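Protein ACDH-11, isoform b (Caenorhabditis elegans, PDB 4Y9J) belongs to the acyl-CoA dehydrogenase family of flavoproteins and carries flavin-adenine dinucleotide in a four-chain assembly. Local coordinates at residues B[208-211]-B[215-218]; B[325-330]-B[363-368]. All blocks are in the same frame, centred on the assembly; numbering follows the deposited sequence.

Overall arrangement
Contact 1 sits in the middle domain of the acyl-CoA dehydrogenase fold, where 208-211 and 215-218 form the turn end of a beta hairpin at the surface, with a second subunit close by. Contact 2 belongs to the helical C-terminal domain and joins 325-330 to 363-368, short pieces of two long helices that follow one another in the chain. Their centres lie 46 Å apart on opposite sides of the chain's centre, and their nearest atoms about 29 Å apart, so neither touches the other. The centre of contact 1 is 33 Å from the chain's centre, that of contact 2 13 Å; the Met327 side chain there is about 12 Å from the bound UCC ligand.

Contact 1. Residues B[208-211]-B[215-218]; sequences VQID and YRLH
Over one face of the Tyr215 ring lies the CG methylene of Gln209, while the backbone N of Val208 is at the ring's edge, in plane. The Arg216 guanidinium, on the other side of the sheet, has Val208 over one face, with CG1 of Val208 3.3 Å from NH2 of Arg216. Both groups belong to the beta hairpin of strands 206-209 and 214-225. Val208 and Arg216 are an antiparallel hydrogen-bonded pair: Val208 N gives a nearly straight bond to Arg216 O (2.8 Å, 171° at the hydrogen), and Arg216 N returns one to Val208 O at 2.9 Å. Gln209 and Tyr215 form the next, non-hydrogen-bonded pair. With CG anti to the backbone N (chi1 -170°), Gln209 carries that carbon over the ring, 4.1 Å from Tyr215 CE2; its amide NE2 is bonded to Lys212 O in the turn. Phe255 meets the same tyrosine edge-to-face, backbone bonding of Tyr215 with Ala295 joins the hairpin to strand 285-298, and His6 of the second subunit packs on Val208. Beyond the pair, a classic beta bulge sets Ile210 and Asp211 opposite the single residue Thr214. There the isoleucine lies roughly perpendicular to the Arg216 chain, CD1 of Ile210 resting 3.7 Å from CG of Arg216.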
loop_
_atom_site.group_PDB
_atom_site.type_symbol
_atom_site.label_atom_id
_atom_site.label_comp_id
_atom_site.label_asym_id
_atom_site.label_seq_id
_atom_site.Cartn_x
_atom_site.Cartn_y
_atom_site.Cartn_z
ATOM N N VAL B 208 -4.722 -40.981 0.835
ATOM C CA VAL B 208 -5.732 -41.982 0.995
ATOM C C VAL B 208 -6.122 -42.528 -0.357
ATOM O O VAL B 208 -6.543 -41.793 -1.213
ATOM C CB VAL B 208 -6.976 -41.424 1.689
ATOM C CG1 VAL B 208 -8.086 -42.460 1.696
ATOM C CG2 VAL B 208 -6.631 -41.021 3.120
ATOM N N GLN B 209 -6.043 -43.840 -0.527
ATOM C CA GLN B 209 -6.272 -44.410 -1.848
ATOM C C GLN B 209 -7.672 -44.137 -2.341
ATOM O O GLN B 209 -8.635 -44.404 -1.654
ATOM C CB GLN B 209 -6.020 -45.911 -1.832
ATOM C CG GLN B 209 -6.006 -46.526 -3.228
ATOM C CD GLN B 209 -5.842 -48.038 -3.187
ATOM O OE1 GLN B 209 -6.518 -48.715 -2.421
ATOM N NE2 GLN B 209 -4.908 -48.562 -3.968
ATOM N N ILE B 210 -7.781 -43.633 -3.554
ATOM C CA ILE B 210 -9.077 -43.549 -4.218
ATOM C C ILE B 210 -9.273 -44.728 -5.149
ATOM O O ILE B 210 -10.346 -45.337 -5.152
ATOM C CB ILE B 210 -9.195 -42.333 -5.099
ATOM C CG1 ILE B 210 -9.075 -41.092 -4.252
ATOM C CG2 ILE B 210 -10.524 -42.368 -5.856
ATOM C CD1 ILE B 210 -9.209 -39.827 -5.078
ATOM N N ASP B 211 -8.246 -45.031 -5.947
ATOM C CA ASP B 211 -8.325 -46.155 -6.905
ATOM C C ASP B 211 -6.973 -46.452 -7.523
ATOM O O ASP B 211 -6.328 -45.559 -8.072
ATOM C CB ASP B 211 -9.273 -45.811 -8.033
ATOM C CG ASP B 211 -9.382 -46.938 -9.056
ATOM O OD1 ASP B 211 -9.775 -48.088 -8.691
ATOM O OD2 ASP B 211 -9.071 -46.646 -10.234
ATOM N N TYR B 215 -4.683 -41.189 -5.411
ATOM C CA TYR B 215 -4.874 -40.938 -3.999
ATOM C C TYR B 215 -5.420 -39.483 -3.800
ATOM O O TYR B 215 -5.290 -38.586 -4.673
ATOM C CB TYR B 215 -3.535 -41.050 -3.227
ATOM C CG TYR B 215 -2.976 -42.447 -3.174
ATOM C CD1 TYR B 215 -2.443 -43.043 -4.331
ATOM C CD2 TYR B 215 -3.050 -43.208 -1.995
ATOM C CE1 TYR B 215 -1.987 -44.360 -4.313
ATOM C CE2 TYR B 215 -2.623 -44.519 -1.975
ATOM C CZ TYR B 215 -2.102 -45.092 -3.128
ATOM O OH TYR B 215 -1.660 -46.391 -3.078
ATOM N N ARG B 216 -5.977 -39.278 -2.609
ATOM C CA ARG B 216 -6.464 -37.985 -2.065
ATOM C C ARG B 216 -5.410 -37.591 -1.056
ATOM O O ARG B 216 -5.160 -38.386 -0.160
ATOM C CB ARG B 216 -7.722 -38.264 -1.216
ATOM C CG ARG B 216 -9.056 -38.052 -1.821
ATOM C CD ARG B 216 -10.112 -37.971 -0.702
ATOM N NE ARG B 216 -10.443 -39.232 -0.019
ATOM C CZ ARG B 216 -10.402 -39.487 1.303
ATOM N NH1 ARG B 216 -9.988 -38.626 2.220
ATOM N NH2 ARG B 216 -10.810 -40.659 1.729
ATOM N N LEU B 217 -4.833 -36.400 -1.173
ATOM C CA LEU B 217 -3.844 -35.920 -0.217
ATOM C C LEU B 217 -4.447 -34.958 0.817
ATOM O O LEU B 217 -5.226 -34.052 0.476
ATOM C CB LEU B 217 -2.657 -35.215 -0.909
ATOM C CG LEU B 217 -1.931 -35.988 -1.997
ATOM C CD1 LEU B 217 -0.749 -35.229 -2.564
ATOM C CD2 LEU B 217 -1.535 -37.415 -1.530
ATOM N N HIS B 218 -3.943 -35.113 2.047
ATOM C CA HIS B 218 -4.354 -34.334 3.212
ATOM C C HIS B 218 -3.110 -33.926 3.979
ATOM O O HIS B 218 -2.388 -34.798 4.534
ATOM C CB HIS B 218 -5.319 -35.158 4.091
ATOM C CG HIS B 218 -6.652 -35.394 3.453
ATOM N ND1 HIS B 218 -6.918 -36.496 2.654
ATOM C CD2 HIS B 218 -7.798 -34.693 3.512
ATOM C CE1 HIS B 218 -8.151 -36.431 2.211
ATOM N NE2 HIS B 218 -8.709 -35.350 2.718
#

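Contact 2. Residues B[325-330]-B[363-368]; sequences GYMRRI and VDTRGS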
loop_
_atom_site.group_PDB
_atom_site.type_symbol
_atom_site.label_atom_id
_atom_site.label_comp_id
_atom_site.label_asym_id
_atom_site.label_seq_id
_atom_site.Cartn_x
_atom_site.Cartn_y
_atom_site.Cartn_z
ATOM N N GLY B 325 25.272 -16.268 -10.974
ATOM C CA GLY B 325 24.633 -15.194 -11.718
ATOM C C GLY B 325 24.622 -13.843 -10.954
ATOM O O GLY B 325 25.011 -12.793 -11.533
ATOM N N TYR B 326 24.315 -13.906 -9.677
ATOM C CA TYR B 326 24.317 -12.704 -8.814
ATOM C C TYR B 326 25.734 -12.164 -8.586
ATOM O O TYR B 326 25.952 -10.941 -8.617
ATOM C CB TYR B 326 23.637 -12.976 -7.485
ATOM C CG TYR B 326 22.157 -13.268 -7.636
ATOM C CD1 TYR B 326 21.337 -12.399 -8.292
ATOM C CD2 TYR B 326 21.580 -14.423 -7.116
ATOM C CE1 TYR B 326 19.985 -12.656 -8.442
ATOM C CE2 TYR B 326 20.224 -14.671 -7.242
ATOM C CZ TYR B 326 19.438 -13.782 -7.919
ATOM O OH TYR B 326 18.098 -13.990 -8.172
ATOM N N MET B 327 26.677 -13.080 -8.376
ATOM C CA MET B 327 28.085 -12.715 -8.216
ATOM C C MET B 327 28.622 -12.029 -9.472
ATOM O O MET B 327 29.173 -10.917 -9.431
ATOM C CB MET B 327 28.900 -13.935 -7.843
ATOM C CG MET B 327 28.524 -14.535 -6.500
ATOM S SD MET B 327 28.988 -16.288 -6.186
ATOM C CE MET B 327 30.686 -16.130 -6.396
ATOM N N ARG B 328 28.419 -12.643 -10.619
ATOM C CA ARG B 328 28.859 -12.038 -11.881
ATOM C C ARG B 328 28.123 -10.733 -12.148
ATOM O O ARG B 328 28.746 -9.763 -12.621
ATOM C CB ARG B 328 28.656 -13.009 -13.024
ATOM C CG ARG B 328 28.818 -12.419 -14.452
ATOM C CD ARG B 328 30.172 -11.836 -14.729
ATOM N NE ARG B 328 31.217 -12.853 -14.532
ATOM C CZ ARG B 328 32.403 -12.673 -13.978
ATOM N NH1 ARG B 328 32.752 -11.472 -13.511
ATOM N NH2 ARG B 328 33.264 -13.705 -13.895
ATOM N N ARG B 329 26.823 -10.687 -11.902
ATOM C CA ARG B 329 26.070 -9.470 -12.188
ATOM C C ARG B 329 26.624 -8.239 -11.377
ATOM O O ARG B 329 26.874 -7.183 -11.932
ATOM C CB ARG B 329 24.555 -9.674 -11.969
ATOM C CG ARG B 329 23.711 -8.428 -12.152
ATOM C CD ARG B 329 23.852 -7.877 -13.564
ATOM N NE ARG B 329 23.344 -8.802 -14.610
ATOM C CZ ARG B 329 22.075 -8.858 -15.022
ATOM N NH1 ARG B 329 21.132 -8.135 -14.429
ATOM N NH2 ARG B 329 21.733 -9.713 -15.984
ATOM N N ILE B 330 26.832 -8.422 -10.096
ATOM C CA ILE B 330 27.310 -7.343 -9.268
ATOM C C ILE B 330 28.682 -6.915 -9.696
ATOM O O ILE B 330 28.944 -5.739 -9.738
ATOM C CB ILE B 330 27.122 -7.608 -7.764
ATOM C CG1 ILE B 330 27.175 -6.283 -6.972
ATOM C CG2 ILE B 330 28.211 -8.505 -7.237
ATOM C CD1 ILE B 330 26.041 -5.343 -7.317
ATOM N N VAL B 363 38.515 -13.528 -8.934
ATOM C CA VAL B 363 39.261 -14.787 -8.783
ATOM C C VAL B 363 38.350 -15.879 -8.186
ATOM O O VAL B 363 38.273 -16.999 -8.695
ATOM C CB VAL B 363 40.482 -14.577 -7.854
ATOM C CG1 VAL B 363 41.095 -15.909 -7.396
ATOM C CG2 VAL B 363 41.541 -13.711 -8.508
ATOM N N ASP B 364 37.608 -15.520 -7.136
ATOM C CA ASP B 364 36.758 -16.477 -6.450
ATOM C C ASP B 364 35.562 -16.895 -7.337
ATOM O O ASP B 364 35.137 -18.026 -7.295
ATOM C CB ASP B 364 36.257 -15.892 -5.108
ATOM C CG ASP B 364 37.340 -15.875 -4.009
ATOM O OD1 ASP B 364 38.376 -16.589 -4.125
ATOM O OD2 ASP B 364 37.081 -15.152 -2.983
ATOM N N THR B 365 35.059 -15.979 -8.147
ATOM C CA THR B 365 33.901 -16.197 -8.998
ATOM C C THR B 365 34.333 -17.122 -10.160
ATOM O O THR B 365 33.584 -17.978 -10.533
ATOM C CB THR B 365 33.379 -14.852 -9.529
ATOM O OG1 THR B 365 32.846 -14.060 -8.417
ATOM C CG2 THR B 365 32.303 -15.064 -10.509
ATOM N N ARG B 366 35.526 -16.904 -10.718
ATOM C CA ARG B 366 35.975 -17.728 -11.816
ATOM C C ARG B 366 36.127 -19.180 -11.396
ATOM O O ARG B 366 35.792 -20.079 -12.160
ATOM C CB ARG B 366 37.266 -17.216 -12.405
ATOM C CG ARG B 366 37.110 -15.914 -13.120
ATOM C CD ARG B 366 38.356 -15.545 -13.878
ATOM N NE ARG B 366 38.333 -14.212 -14.452
ATOM C CZ ARG B 366 39.188 -13.814 -15.392
ATOM N NH1 ARG B 366 40.151 -14.622 -15.871
ATOM N NH2 ARG B 366 39.087 -12.579 -15.847
ATOM N N GLY B 367 36.625 -19.427 -10.200
ATOM C CA GLY B 367 36.810 -20.806 -9.722
ATOM C C GLY B 367 35.461 -21.555 -9.654
ATOM O O GLY B 367 35.288 -22.671 -10.124
ATOM N N SER B 368 34.505 -20.915 -9.054
ATOM C CA SER B 368 33.173 -21.530 -8.951
ATOM C C SER B 368 32.436 -21.673 -10.303
ATOM O O SER B 368 31.680 -22.567 -10.537
ATOM C CB SER B 368 32.333 -20.789 -7.944
ATOM O OG SER B 368 32.916 -20.978 -6.725
#
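Met327 and Thr365 meet between two long helices of the acyl-CoA dehydrogenase C-terminal domain, 304-338 and 352-383, where their CA atoms come within 6.8 Å. Starting from the backbone of Met327, CB lies 4.0 Å from OG1 of Thr365. CG stands anti to the carbonyl carbon (chi1 -64°), SD follows, and the bend at the last torsion (chi3 59°) turns the methyl toward the other helix. CE then reaches 3.6 Å from Thr365 OG1 and 4.1 Å from Thr365 CA; the methionine and the threonine run antiparallel alongside one another. Gln409 and Met413 of helix 389-419 also pack against the methionine. The other branch of the threonine, CG2, sits over one face of the Arg328 guanidinium, 3.8 Å from NH2 of Arg328. Arg328, bent at its second and third torsions, makes salt bridges through NH1 to Glu362 and through NE to Asp31; Glu362 also pairs with Arg366. Thr365 OG1 is hydrogen-bonded to Met361 O, within its own helix. With its hydroxyl engaged there, the threonine offers Met327 and Arg328 van der Waals contact alone, while Glu362 and Asp31 balance the buried arginine charge, Glu362 probably also offsetting the closeness of Arg328 and Arg366.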